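Local atomic coordinates of FHA domain-containing protein DDL (PDB entry 3VPY), a protein that probably recognises phosphothreonine in partner proteins such as Dicer-like1 through its forkhead-associated domain. Residues R16-V21 against N29-L34; Q37-F42 against H62-Y67; P85-L90 against Y109-K114. All coordinates share one frame; numbering follows the deposited sequence.

Interaction 1 (R16-V21 against N29-L34)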
loop_
_atom_site.group_PDB
_atom_site.type_symbol
_atom_site.label_atom_id
_atom_site.label_comp_id
_atom_site.label_asym_id
_atom_site.label_seq_id
_atom_site.Cartn_x
_atom_site.Cartn_y
_atom_site.Cartn_z
ATOM N N ARG A 16 10.926 -2.087 -4.024
ATOM C CA ARG A 16 10.590 -0.792 -4.610
ATOM C C ARG A 16 9.116 -0.672 -4.980
ATOM O O ARG A 16 8.741 -0.435 -6.138
ATOM C CB ARG A 16 11.511 -0.466 -5.800
ATOM C CG ARG A 16 12.980 -0.342 -5.409
ATOM C CD ARG A 16 13.811 0.359 -6.476
ATOM N NE ARG A 16 15.095 0.792 -5.917
ATOM C CZ ARG A 16 16.227 0.082 -5.953
ATOM N NH1 ARG A 16 16.284 -1.103 -6.561
ATOM N NH2 ARG A 16 17.306 0.571 -5.386
ATOM N N TRP A 17 8.258 -0.801 -3.985
ATOM C CA TRP A 17 6.826 -0.686 -4.233
ATOM C C TRP A 17 6.481 0.707 -4.769
ATOM O O TRP A 17 6.987 1.720 -4.277
ATOM C CB TRP A 17 6.062 -0.896 -2.941
ATOM C CG TRP A 17 6.156 -2.262 -2.391
ATOM C CD1 TRP A 17 7.027 -2.700 -1.434
ATOM C CD2 TRP A 17 5.359 -3.393 -2.766
ATOM N NE1 TRP A 17 6.802 -4.042 -1.168
ATOM C CE2 TRP A 17 5.773 -4.480 -1.965
ATOM C CE3 TRP A 17 4.314 -3.582 -3.687
ATOM C CZ2 TRP A 17 5.197 -5.757 -2.072
ATOM C CZ3 TRP A 17 3.735 -4.853 -3.787
ATOM C CH2 TRP A 17 4.179 -5.920 -2.973
ATOM N N ARG A 18 5.631 0.742 -5.780
ATOM C CA ARG A 18 5.151 1.999 -6.352
ATOM C C ARG A 18 3.662 1.892 -6.575
ATOM O O ARG A 18 3.134 0.799 -6.689
ATOM C CB ARG A 18 5.861 2.313 -7.668
ATOM C CG ARG A 18 7.379 2.527 -7.530
ATOM C CD ARG A 18 7.937 3.232 -8.738
ATOM N NE ARG A 18 8.048 2.358 -9.902
ATOM C CZ ARG A 18 8.515 2.761 -11.087
ATOM N NH1 ARG A 18 8.886 4.022 -11.260
ATOM N NH2 ARG A 18 8.599 1.916 -12.104
ATOM N N LEU A 19 2.996 3.035 -6.637
ATOM C CA LEU A 19 1.561 3.067 -6.762
ATOM C C LEU A 19 1.214 3.820 -8.044
ATOM O O LEU A 19 1.447 5.041 -8.158
ATOM C CB LEU A 19 0.974 3.790 -5.532
ATOM C CG LEU A 19 -0.488 3.576 -5.159
ATOM C CD1 LEU A 19 -0.809 2.088 -4.889
ATOM C CD2 LEU A 19 -0.876 4.466 -3.975
ATOM N N TYR A 20 0.711 3.081 -9.029
ATOM C CA TYR A 20 0.268 3.654 -10.296
ATOM C C TYR A 20 -1.102 4.272 -10.092
ATOM O O TYR A 20 -1.949 3.704 -9.405
ATOM C CB TYR A 20 0.247 2.570 -11.376
ATOM C CG TYR A 20 1.651 2.188 -11.800
ATOM C CD1 TYR A 20 2.201 2.717 -12.961
ATOM C CD2 TYR A 20 2.454 1.368 -11.002
ATOM C CE1 TYR A 20 3.481 2.421 -13.339
ATOM C CE2 TYR A 20 3.747 1.059 -11.375
ATOM C CZ TYR A 20 4.248 1.579 -12.566
ATOM O OH TYR A 20 5.532 1.307 -12.965
ATOM N N VAL A 21 -1.288 5.460 -10.649
ATOM C CA VAL A 21 -2.525 6.218 -10.498
ATOM C C VAL A 21 -3.326 6.267 -11.800
ATOM O O VAL A 21 -2.761 6.415 -12.903
ATOM C CB VAL A 21 -2.188 7.662 -10.114
ATOM C CG1 VAL A 21 -3.473 8.467 -9.761
ATOM C CG2 VAL A 21 -1.181 7.686 -8.955
ATOM N N ASN A 29 1.488 10.165 -15.609
ATOM C CA ASN A 29 2.785 9.975 -16.221
ATOM C C ASN A 29 3.711 9.048 -15.413
ATOM O O ASN A 29 4.456 8.239 -15.983
ATOM C CB ASN A 29 3.420 11.345 -16.477
ATOM C CG ASN A 29 4.636 11.303 -17.409
ATOM O OD1 ASN A 29 4.854 10.370 -18.202
ATOM N ND2 ASN A 29 5.448 12.339 -17.306
ATOM N N GLU A 30 3.669 9.163 -14.089
ATOM C CA GLU A 30 4.583 8.402 -13.258
ATOM C C GLU A 30 3.869 7.823 -12.058
ATOM O O GLU A 30 2.916 8.437 -11.556
ATOM C CB GLU A 30 5.724 9.280 -12.759
ATOM C CG GLU A 30 6.719 9.648 -13.824
ATOM C CD GLU A 30 7.837 10.486 -13.264
ATOM O OE1 GLU A 30 7.602 11.687 -13.011
ATOM O OE2 GLU A 30 8.943 9.933 -13.075
ATOM N N PRO A 31 4.329 6.654 -11.588
ATOM C CA PRO A 31 3.758 6.142 -10.350
ATOM C C PRO A 31 4.326 6.904 -9.170
ATOM O O PRO A 31 5.381 7.551 -9.266
ATOM C CB PRO A 31 4.238 4.683 -10.317
ATOM C CG PRO A 31 5.522 4.722 -11.014
ATOM C CD PRO A 31 5.368 5.750 -12.123
ATOM N N LEU A 32 3.620 6.815 -8.064
ATOM C CA LEU A 32 4.077 7.429 -6.846
ATOM C C LEU A 32 5.021 6.456 -6.167
ATOM O O LEU A 32 4.769 5.245 -6.099
ATOM C CB LEU A 32 2.885 7.759 -5.947
ATOM C CG LEU A 32 1.733 8.571 -6.547
ATOM C CD1 LEU A 32 0.583 8.635 -5.545
ATOM C CD2 LEU A 32 2.229 9.956 -6.920
ATOM N N CYS A 33 6.117 6.990 -5.650
ATOM C CA CYS A 33 7.016 6.197 -4.844
ATOM C C CYS A 33 6.254 5.753 -3.585
ATOM O O CYS A 33 5.632 6.576 -2.897
ATOM C CB CYS A 33 8.227 7.036 -4.436
ATOM S SG CYS A 33 9.310 6.148 -3.382
ATOM N N LEU A 34 6.291 4.461 -3.296
ATOM C CA LEU A 34 5.689 3.944 -2.065
ATOM C C LEU A 34 6.674 3.138 -1.224
ATOM O O LEU A 34 6.293 2.176 -0.542
ATOM C CB LEU A 34 4.453 3.105 -2.388
ATOM C CG LEU A 34 3.323 3.183 -1.348
ATOM C CD1 LEU A 34 2.620 4.554 -1.348
ATOM C CD2 LEU A 34 2.349 2.041 -1.611
HETATM O O HOH W 1 0.841 6.762 -12.043
#
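P31 packs against R18 and Y20 of the facing strand, meeting the ring with CB and the guanidinium with CG, in the beta hairpin that 18-23 and 26-33 form at one edge of the FHA beta sandwich. The Y20 and P31 side chains point the same way, and CB of P31 sits over the centre of the ring: it stands 3.6 Å from the centroid of the Y20 ring and 2° off the normal, a CH-pi contact. R18 comes to the same proline with a chain bent at CG-CD (chi3 -75°), which lays the guanidinium over CG of P31; that carbon sits toward the rim of the group, 3.4 Å from NH1 of R18. L19 and L32 are an antiparallel hydrogen-bonded pair, with L19 N to L32 O at 2.9 Å and L32 N to L19 O at 2.8 Å, and their side chains leave on the sheet face opposite to R18 and C33. There L19 reaches F42 and Y126, while CG2 of V21 meets CG of L32 at 3.9 Å. V21 also bonds through its backbone to L28, and a water spans the strands near P31: it accepts from V21 N at 2.9 Å and donates weakly to E30 O at 2.7 Å.

Interaction 2 (Q37-F42 against H62-Y67)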
loop_
_atom_site.group_PDB
_atom_site.type_symbol
_atom_site.label_atom_id
_atom_site.label_comp_id
_atom_site.label_asym_id
_atom_site.label_seq_id
_atom_site.Cartn_x
_atom_site.Cartn_y
_atom_site.Cartn_z
ATOM N N GLN A 37 9.209 5.608 2.900
ATOM C CA GLN A 37 8.898 5.730 4.313
ATOM C C GLN A 37 8.090 4.528 4.763
ATOM O O GLN A 37 7.643 3.743 3.941
ATOM C CB GLN A 37 8.151 7.025 4.618
ATOM C CG GLN A 37 6.931 7.243 3.813
ATOM C CD GLN A 37 6.532 8.729 3.715
ATOM O OE1 GLN A 37 7.256 9.561 3.161
ATOM N NE2 GLN A 37 5.373 9.047 4.237
ATOM N N SER A 38 7.923 4.399 6.074
ATOM C CA SER A 38 7.284 3.206 6.616
ATOM C C SER A 38 5.765 3.297 6.623
ATOM O O SER A 38 5.079 2.279 6.798
ATOM C CB SER A 38 7.821 2.910 8.027
ATOM O OG SER A 38 7.584 4.023 8.877
ATOM N N CYS A 39 5.235 4.501 6.418
ATOM C CA CYS A 39 3.791 4.700 6.373
ATOM C C CYS A 39 3.402 5.839 5.430
ATOM O O CYS A 39 4.063 6.892 5.379
ATOM C CB CYS A 39 3.261 4.929 7.789
ATOM S SG CYS A 39 1.495 5.080 7.912
ATOM N N TYR A 40 2.361 5.595 4.647
ATOM C CA TYR A 40 1.790 6.610 3.766
ATOM C C TYR A 40 0.330 6.891 4.107
ATOM O O TYR A 40 -0.517 6.001 4.028
ATOM C CB TYR A 40 1.896 6.189 2.294
ATOM C CG TYR A 40 3.313 6.227 1.752
ATOM C CD1 TYR A 40 3.800 7.356 1.105
ATOM C CD2 TYR A 40 4.165 5.133 1.902
ATOM C CE1 TYR A 40 5.125 7.394 0.613
ATOM C CE2 TYR A 40 5.469 5.166 1.420
ATOM C CZ TYR A 40 5.944 6.303 0.765
ATOM O OH TYR A 40 7.235 6.356 0.263
ATOM N N LEU A 41 0.050 8.139 4.478
ATOM C CA LEU A 41 -1.313 8.576 4.770
ATOM C C LEU A 41 -2.005 9.092 3.520
ATOM O O LEU A 41 -1.484 9.966 2.838
ATOM C CB LEU A 41 -1.292 9.678 5.837
ATOM C CG LEU A 41 -2.635 10.327 6.162
ATOM C CD1 LEU A 41 -3.637 9.301 6.717
ATOM C CD2 LEU A 41 -2.434 11.472 7.142
ATOM N N PHE A 42 -3.187 8.544 3.241
ATOM C CA PHE A 42 -4.049 9.008 2.149
ATOM C C PHE A 42 -5.211 9.783 2.739
ATOM O O PHE A 42 -5.879 9.314 3.665
ATOM C CB PHE A 42 -4.622 7.815 1.395
ATOM C CG PHE A 42 -3.573 6.988 0.698
ATOM C CD1 PHE A 42 -3.380 7.126 -0.681
ATOM C CD2 PHE A 42 -2.767 6.102 1.414
ATOM C CE1 PHE A 42 -2.398 6.362 -1.342
ATOM C CE2 PHE A 42 -1.754 5.345 0.776
ATOM C CZ PHE A 42 -1.576 5.472 -0.606
ATOM N N HIS A 62 -8.076 9.251 5.458
ATOM C CA HIS A 62 -8.944 8.221 4.913
ATOM C C HIS A 62 -8.385 6.838 5.192
ATOM O O HIS A 62 -9.084 5.988 5.727
ATOM C CB HIS A 62 -9.106 8.410 3.401
ATOM C CG HIS A 62 -10.330 7.767 2.838
ATOM N ND1 HIS A 62 -10.458 6.414 2.616
ATOM C CD2 HIS A 62 -11.501 8.323 2.444
ATOM C CE1 HIS A 62 -11.649 6.167 2.096
ATOM N NE2 HIS A 62 -12.299 7.308 1.985
ATOM N N ALA A 63 -7.130 6.611 4.819
ATOM C CA ALA A 63 -6.524 5.275 4.936
ATOM C C ALA A 63 -5.022 5.448 5.053
ATOM O O ALA A 63 -4.472 6.474 4.625
ATOM C CB ALA A 63 -6.842 4.441 3.725
ATOM N N VAL A 64 -4.353 4.446 5.623
ATOM C CA VAL A 64 -2.892 4.411 5.599
ATOM C C VAL A 64 -2.407 3.119 4.910
ATOM O O VAL A 64 -3.067 2.083 4.986
ATOM C CB VAL A 64 -2.292 4.567 7.039
ATOM C CG1 VAL A 64 -2.662 3.387 7.968
ATOM C CG2 VAL A 64 -0.801 4.745 6.990
ATOM N N ILE A 65 -1.298 3.205 4.196
ATOM C CA ILE A 65 -0.547 1.993 3.846
ATOM C C ILE A 65 0.653 1.955 4.780
ATOM O O ILE A 65 1.482 2.884 4.788
ATOM C CB ILE A 65 -0.139 1.934 2.355
ATOM C CG1 ILE A 65 -1.398 1.707 1.509
ATOM C CG2 ILE A 65 0.878 0.793 2.127
ATOM C CD1 ILE A 65 -1.220 1.748 -0.013
ATOM N N GLN A 66 0.685 0.899 5.600
ATOM C CA GLN A 66 1.648 0.744 6.670
ATOM C C GLN A 66 2.540 -0.429 6.334
ATOM O O GLN A 66 2.023 -1.533 6.104
ATOM C CB GLN A 66 0.911 0.437 7.978
ATOM C CG GLN A 66 1.859 0.141 9.132
ATOM C CD GLN A 66 2.593 1.384 9.591
ATOM O OE1 GLN A 66 1.964 2.366 10.002
ATOM N NE2 GLN A 66 3.923 1.360 9.515
ATOM N N TYR A 67 3.848 -0.189 6.261
ATOM C CA TYR A 67 4.829 -1.272 6.129
ATOM C C TYR A 67 5.111 -1.881 7.487
ATOM O O TYR A 67 5.274 -1.157 8.453
ATOM C CB TYR A 67 6.117 -0.778 5.419
ATOM C CG TYR A 67 5.841 -0.535 3.965
ATOM C CD1 TYR A 67 5.804 -1.594 3.068
ATOM C CD2 TYR A 67 5.541 0.741 3.492
ATOM C CE1 TYR A 67 5.475 -1.403 1.734
ATOM C CE2 TYR A 67 5.222 0.947 2.145
ATOM C CZ TYR A 67 5.205 -0.129 1.276
ATOM O OH TYR A 67 4.866 0.069 -0.048
#
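CG of F42 and CG1 of I65 each stand beside the backbone nitrogen, anti to the carbonyl carbon (chi1 -64° and -70°). The two residues already share one face of the antiparallel pair with Y40 and A63 by their places in the strands, and these torsions turn the ring and the CG1-CD1 arm toward each other. The I65 chain crosses the F42 side chain at a slant, CD1 of I65 lying 3.7 Å from CE2 of F42, while the ring's edge is turned in plane to A63 O. On the other face, the Q66 chain bends at chi2 (71°), curling its amide back over C39; OE1 of Q66 is 3.6 Å from CB of C39. The amide is fixed in rotation by a nearly linear bond from NE2 of Q66 to its neighbour's carbonyl, Y67 O, at 3.0 Å, and by E6, which also accepts from S38 OG. A comparable local brace sits at the strand's start, where NE2 of Q37 gives an in-plane N-H to C39 O at 2.8 Å and CG of Q37 lies over one face of the Y40 ring. Pairing is regular from S38 to F42 and then changes: F42 O accepts from H62 N at 2.8 Å and from A63 N at 3.2 Å, a classic beta bulge. Strand 39-43 lies between 51-52, bonded through L41 and I51, and 63-73, which in turn pairs with 79-89; F119 and I117 of strand 116-119 in the other sheet pack on F42, A63 and I65.

Interaction 3 (P85-L90 against Y109-K114)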
loop_
_atom_site.group_PDB
_atom_site.type_symbol
_atom_site.label_atom_id
_atom_site.label_comp_id
_atom_site.label_asym_id
_atom_site.label_seq_id
_atom_site.Cartn_x
_atom_site.Cartn_y
_atom_site.Cartn_z
ATOM N N PRO A 85 3.608 -4.451 2.705
ATOM C CA PRO A 85 2.593 -3.396 2.787
ATOM C C PRO A 85 1.263 -3.915 3.306
ATOM O O PRO A 85 0.819 -4.983 2.880
ATOM C CB PRO A 85 2.427 -2.945 1.332
ATOM C CG PRO A 85 2.733 -4.186 0.523
ATOM C CD PRO A 85 3.768 -4.970 1.327
ATOM N N TYR A 86 0.650 -3.147 4.217
ATOM C CA TYR A 86 -0.720 -3.406 4.717
ATOM C C TYR A 86 -1.538 -2.136 4.620
ATOM O O TYR A 86 -1.026 -1.058 4.917
ATOM C CB TYR A 86 -0.686 -3.837 6.197
ATOM C CG TYR A 86 -0.004 -5.152 6.339
ATOM C CD1 TYR A 86 -0.733 -6.328 6.550
ATOM C CD2 TYR A 86 1.394 -5.237 6.251
ATOM C CE1 TYR A 86 -0.064 -7.571 6.640
ATOM C CE2 TYR A 86 2.057 -6.443 6.339
ATOM C CZ TYR A 86 1.329 -7.607 6.526
ATOM O OH TYR A 86 2.019 -8.781 6.603
ATOM N N ILE A 87 -2.789 -2.239 4.208
ATOM C CA ILE A 87 -3.635 -1.036 4.184
ATOM C C ILE A 87 -4.562 -1.060 5.400
ATOM O O ILE A 87 -4.964 -2.137 5.849
ATOM C CB ILE A 87 -4.428 -0.911 2.850
ATOM C CG1 ILE A 87 -5.098 0.458 2.716
ATOM C CG2 ILE A 87 -5.466 -2.048 2.710
ATOM C CD1 ILE A 87 -5.513 0.773 1.306
HETATM N N MSE A 88 -4.899 0.120 5.925
HETATM C CA MSE A 88 -5.873 0.214 7.003
HETATM C C MSE A 88 -6.764 1.424 6.746
HETATM O O MSE A 88 -6.265 2.544 6.558
HETATM C CB MSE A 88 -5.184 0.335 8.374
HETATM C CG MSE A 88 -6.187 0.441 9.486
HETATM SE SE MSE A 88 -5.394 0.481 11.277
HETATM C CE MSE A 88 -5.049 -1.380 11.600
ATOM N N ASP A 89 -8.072 1.184 6.707
ATOM C CA ASP A 89 -9.026 2.272 6.593
ATOM C C ASP A 89 -9.244 2.896 7.972
ATOM O O ASP A 89 -9.364 2.189 8.978
ATOM C CB ASP A 89 -10.337 1.794 6.004
ATOM C CG ASP A 89 -11.373 2.881 5.967
ATOM O OD1 ASP A 89 -11.487 3.546 4.921
ATOM O OD2 ASP A 89 -12.048 3.108 6.979
ATOM N N LEU A 90 -9.333 4.222 8.013
ATOM C CA LEU A 90 -9.363 4.914 9.300
ATOM C C LEU A 90 -10.781 5.271 9.720
ATOM O O LEU A 90 -11.003 6.305 10.377
ATOM C CB LEU A 90 -8.458 6.162 9.278
ATOM C CG LEU A 90 -7.007 5.881 8.862
ATOM C CD1 LEU A 90 -6.205 7.161 8.702
ATOM C CD2 LEU A 90 -6.333 5.004 9.895
ATOM N N TYR A 109 -4.911 -5.024 6.338
ATOM C CA TYR A 109 -5.077 -5.987 5.244
ATOM C C TYR A 109 -3.821 -6.030 4.387
ATOM O O TYR A 109 -3.385 -4.998 3.869
ATOM C CB TYR A 109 -6.263 -5.588 4.341
ATOM C CG TYR A 109 -7.604 -5.794 4.961
ATOM C CD1 TYR A 109 -8.365 -6.911 4.649
ATOM C CD2 TYR A 109 -8.136 -4.863 5.869
ATOM C CE1 TYR A 109 -9.617 -7.101 5.216
ATOM C CE2 TYR A 109 -9.386 -5.049 6.436
ATOM C CZ TYR A 109 -10.122 -6.160 6.106
ATOM O OH TYR A 109 -11.374 -6.362 6.662
ATOM N N GLU A 110 -3.220 -7.216 4.260
ATOM C CA GLU A 110 -1.993 -7.334 3.445
ATOM C C GLU A 110 -2.283 -6.968 1.980
ATOM O O GLU A 110 -3.320 -7.370 1.431
ATOM C CB GLU A 110 -1.418 -8.746 3.522
ATOM C CG GLU A 110 -0.030 -8.859 2.885
ATOM C CD GLU A 110 0.587 -10.255 3.040
ATOM O OE1 GLU A 110 -0.039 -11.127 3.677
ATOM O OE2 GLU A 110 1.681 -10.487 2.493
ATOM N N LEU A 111 -1.374 -6.208 1.375
ATOM C CA LEU A 111 -1.481 -5.836 -0.044
ATOM C C LEU A 111 -0.494 -6.618 -0.907
ATOM O O LEU A 111 0.597 -6.985 -0.451
ATOM C CB LEU A 111 -1.237 -4.340 -0.210
ATOM C CG LEU A 111 -2.266 -3.367 0.368
ATOM C CD1 LEU A 111 -1.843 -1.929 0.124
ATOM C CD2 LEU A 111 -3.652 -3.623 -0.211
ATOM N N PHE A 112 -0.892 -6.876 -2.153
ATOM C CA PHE A 112 -0.087 -7.663 -3.086
ATOM C C PHE A 112 0.092 -6.939 -4.411
ATOM O O PHE A 112 -0.740 -6.094 -4.779
ATOM C CB PHE A 112 -0.740 -9.032 -3.336
ATOM C CG PHE A 112 -0.799 -9.922 -2.112
ATOM C CD1 PHE A 112 0.143 -10.944 -1.930
ATOM C CD2 PHE A 112 -1.782 -9.746 -1.143
ATOM C CE1 PHE A 112 0.087 -11.770 -0.803
ATOM C CE2 PHE A 112 -1.835 -10.579 -0.000
ATOM C CZ PHE A 112 -0.898 -11.575 0.157
ATOM N N GLU A 113 1.166 -7.276 -5.137
ATOM C CA GLU A 113 1.349 -6.762 -6.502
ATOM C C GLU A 113 0.061 -6.983 -7.296
ATOM O O GLU A 113 -0.550 -8.071 -7.233
ATOM C CB GLU A 113 2.445 -7.533 -7.238
ATOM C CG GLU A 113 3.836 -7.382 -6.744
ATOM C CD GLU A 113 4.777 -8.200 -7.635
ATOM O OE1 GLU A 113 4.321 -9.179 -8.242
ATOM O OE2 GLU A 113 5.946 -7.852 -7.750
ATOM N N LYS A 114 -0.319 -5.947 -8.050
ATOM C CA LYS A 114 -1.480 -5.931 -8.938
ATOM C C LYS A 114 -2.794 -5.622 -8.255
ATOM O O LYS A 114 -3.826 -5.488 -8.927
ATOM C CB LYS A 114 -1.592 -7.207 -9.797
ATOM C CG LYS A 114 -0.378 -7.453 -10.668
ATOM C CD LYS A 114 -0.520 -8.756 -11.433
ATOM C CE LYS A 114 0.774 -9.067 -12.168
ATOM N NZ LYS A 114 0.599 -10.186 -13.129
#
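Y86 and E110 face each other as a non-hydrogen-bonded pair, CA to CA 4.3 Å, where the short strand 109-110 closes one edge of the mixed sheet of the FHA beta sandwich. The aromatic ring crosses the glutamate chain: CE1 of Y86 touches CB of E110 at 3.6 Å, and the E110 carboxylate beyond it is turned 26° from the ring plane. E110 reaches along the ring because its CG is anti to the backbone nitrogen (chi1 -171°) and the chain stays extended. On the other face, I87 crosses L111, with CG2 of I87 3.8 Å from CD2 of L111, and the same methyl lies 4.0 Å from CB of Y109. P85 adds its ring to L111, CG of P85 to CB of L111 being 4.0 Å. Three backbone bonds hold these side chains in register: I87 and Y109 bond in both directions, Y109 N to I87 O at 2.9 Å, and L111 N reaches P85 O at 2.9 Å with an N-H...O angle of 172°. In the second shell, I65, I98 and I117 pack around L111, placing it in the interior between the sheets. R68 makes a cation-pi contact with Y86. A serine in place of Y86 would probably leave the aliphatic part of E110 without its aromatic cover and R68 without its pi partner. At the far end of the extended glutamate, OE2 of E110 forms a salt bridge with NZ of K84.

Interactions 2 and 3 are neighbouring strand pairs of one sheet, their centres about 9 Å apart: strands 63-73 and 79-89 join through Q66 N to Y86 O at 2.7 Å and V64 O to M88 N at 2.8 Å. Interaction 1 belongs to the other sheet, its centre about 14 Å from that of interaction 2 and about 15 Å from that of interaction 3. W17 and Y67 bridge the sandwich. The Y67 hydroxyl lies 2.6 Å from L34 O, a probable though weak hydrogen bond, and CZ2 of W17 meets CD of P85 at 3.8 Å. FHA domains bind phosphothreonine through loops; H62, probably the family's conserved histidine, brings interaction 2 toward them.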